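Local coordinates for glycosyl hydrolase family 2, TIM barrel domain protein (Parabacteroides merdae ATCC 43184, PDB 6DXU) that probably hydrolyses beta-D-glucuronides, as a gut bacterial beta-glucuronidase of glycoside hydrolase family 2, at residues G516-A521 with P602-P607. Numbering follows the deposited sequence.
With BCN (bicine), chain L.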
loop_
_atom_site.group_PDB
_atom_site.type_symbol
_atom_site.label_atom_id
_atom_site.label_comp_id
_atom_site.label_asym_id
_atom_site.label_seq_id
_atom_site.Cartn_x
_atom_site.Cartn_y
_atom_site.Cartn_z
ATOM N N GLY D 516 -19.673 -45.240 5.170
ATOM C CA GLY D 516 -19.458 -45.818 6.489
ATOM C C GLY D 516 -20.490 -45.409 7.518
ATOM O O GLY D 516 -21.640 -45.116 7.166
ATOM N N GLY D 517 -20.088 -45.378 8.790
ATOM C CA GLY D 517 -20.968 -44.952 9.869
ATOM C C GLY D 517 -20.182 -44.788 11.153
ATOM O O GLY D 517 -19.099 -45.352 11.312
ATOM N N ASP D 518 -20.728 -43.985 12.061
ATOM C CA ASP D 518 -20.056 -43.735 13.337
ATOM C C ASP D 518 -20.245 -44.902 14.291
ATOM O O ASP D 518 -21.338 -45.472 14.384
ATOM C CB ASP D 518 -20.599 -42.496 14.029
ATOM C CG ASP D 518 -20.177 -41.218 13.358
ATOM O OD1 ASP D 518 -20.841 -40.850 12.372
ATOM O OD2 ASP D 518 -19.197 -40.589 13.822
ATOM N N SER D 519 -19.192 -45.218 15.046
ATOM C CA SER D 519 -19.321 -46.153 16.158
ATOM C C SER D 519 -18.519 -45.641 17.345
ATOM O O SER D 519 -17.323 -45.351 17.227
ATOM C CB SER D 519 -18.896 -47.574 15.762
ATOM O OG SER D 519 -17.524 -47.690 15.417
ATOM N N HIS D 520 -19.212 -45.478 18.463
ATOM C CA HIS D 520 -18.616 -45.163 19.757
ATOM C C HIS D 520 -17.886 -46.402 20.238
ATOM O O HIS D 520 -18.526 -47.387 20.623
ATOM C CB HIS D 520 -19.743 -44.745 20.701
ATOM C CG HIS D 520 -19.297 -44.121 21.992
ATOM N ND1 HIS D 520 -18.240 -43.241 22.083
ATOM C CD2 HIS D 520 -19.823 -44.204 23.240
ATOM C CE1 HIS D 520 -18.114 -42.833 23.334
ATOM N NE2 HIS D 520 -19.055 -43.413 24.060
ATOM N N ALA D 521 -16.554 -46.383 20.156
ATOM C CA ALA D 521 -15.769 -47.583 20.411
ATOM C C ALA D 521 -16.087 -48.138 21.789
ATOM O O ALA D 521 -16.133 -47.391 22.770
ATOM C CB ALA D 521 -14.271 -47.295 20.309
ATOM N N PRO D 602 -19.816 -30.960 18.466
ATOM C CA PRO D 602 -19.613 -30.894 19.927
ATOM C C PRO D 602 -20.384 -31.936 20.726
ATOM O O PRO D 602 -20.005 -32.211 21.874
ATOM C CB PRO D 602 -20.085 -29.475 20.278
ATOM C CG PRO D 602 -21.041 -29.108 19.201
ATOM C CD PRO D 602 -20.476 -29.750 17.950
ATOM N N ASP D 603 -21.460 -32.507 20.173
ATOM C CA ASP D 603 -22.352 -33.389 20.918
ATOM C C ASP D 603 -22.197 -34.860 20.562
ATOM O O ASP D 603 -23.066 -35.665 20.926
ATOM C CB ASP D 603 -23.801 -32.956 20.718
ATOM C CG ASP D 603 -24.081 -31.597 21.331
ATOM O OD1 ASP D 603 -23.585 -31.339 22.448
ATOM O OD2 ASP D 603 -24.752 -30.778 20.680
ATOM N N ASN D 604 -21.129 -35.237 19.858
ATOM C CA ASN D 604 -20.895 -36.642 19.576
ATOM C C ASN D 604 -20.593 -37.381 20.879
ATOM O O ASN D 604 -20.196 -36.760 21.867
ATOM C CB ASN D 604 -19.739 -36.799 18.589
ATOM C CG ASN D 604 -20.206 -36.770 17.150
ATOM O OD1 ASN D 604 -21.346 -36.390 16.880
ATOM N ND2 ASN D 604 -19.332 -37.171 16.215
ATOM N N PRO D 605 -20.781 -38.710 20.901
ATOM C CA PRO D 605 -20.511 -39.483 22.134
ATOM C C PRO D 605 -19.135 -39.241 22.722
ATOM O O PRO D 605 -19.003 -39.114 23.947
ATOM C CB PRO D 605 -20.680 -40.938 21.669
ATOM C CG PRO D 605 -21.689 -40.851 20.567
ATOM C CD PRO D 605 -21.384 -39.544 19.845
ATOM N N VAL D 606 -18.105 -39.169 21.883
ATOM C CA VAL D 606 -16.873 -38.465 22.222
ATOM C C VAL D 606 -16.988 -37.051 21.630
ATOM O O VAL D 606 -16.995 -36.916 20.398
ATOM C CB VAL D 606 -15.627 -39.180 21.697
ATOM C CG1 VAL D 606 -14.391 -38.318 21.952
ATOM C CG2 VAL D 606 -15.479 -40.583 22.374
ATOM N N PRO D 607 -17.118 -36.017 22.456
ATOM C CA PRO D 607 -17.298 -34.665 21.905
ATOM C C PRO D 607 -16.182 -34.292 20.937
ATOM O O PRO D 607 -15.007 -34.583 21.177
ATOM C CB PRO D 607 -17.278 -33.768 23.157
ATOM C CG PRO D 607 -17.801 -34.664 24.265
ATOM C CD PRO D 607 -17.265 -36.055 23.927
HETATM N N1 BCN L . -26.089 -39.702 19.442
HETATM C C1 BCN L . -27.457 -39.372 19.791
HETATM C C2 BCN L . -27.573 -39.278 21.311
HETATM O O21 BCN L . -26.635 -39.709 22.030
HETATM O O22 BCN L . -28.602 -38.775 21.840
HETATM C C3 BCN L . -26.067 -41.070 18.934
HETATM C C4 BCN L . -26.134 -42.089 20.074
HETATM O O4 BCN L . -25.122 -41.829 21.010
HETATM C C5 BCN L . -25.657 -38.814 18.363
HETATM C C6 BCN L . -24.856 -37.639 18.921
HETATM O O6 BCN L . -24.364 -37.989 20.188
HETATM O O HOH W 1 -19.426 -37.981 13.460
#
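P605 places its CB over one face of the H520 imidazole, 3.4 Å from the ring centroid and only 12° off the normal, a CH-pi contact that suits a proline, whose CB is aliphatic and held rigid by its ring. V606, a branched residue, brings one methyl, CG2, to the ring edge in the imidazole plane, 3.6 Å from H520 CE1. A chi1 of -168° swings the H520 ring away from its own backbone N to meet both neighbours. Histidine fits because both ring nitrogens are used too: ND1 accepts from Q611 NE2 and NE2 donates to the backbone O of Q793, which would favour a neutral ring protonated on NE2. Were this histidine an alanine, P605 CB would probably lose its aromatic face, and Q611 NE2 and Q793 O a partner each. Beside this packing, one water joins the loops, donating to D518 OD2 (2.6 Å) and accepting from N604 ND2 (2.9 Å); carboxylate and amide planes stand 77° apart. Aspartate's second oxygen, OD1, takes the K612 salt bridge, while asparagine's ND2 also donates to V609 O. Farther out, bicine O6 donates to D603 O (2.8 Å) and lies 3.4 Å from P605 CD. P605 thus meets imidazole with CB and ligand with CD, so a CH-pi contact beside a water-bridged carboxylate-amide pair couples a loop of the TIM barrel domain to the wall of the bicine pocket.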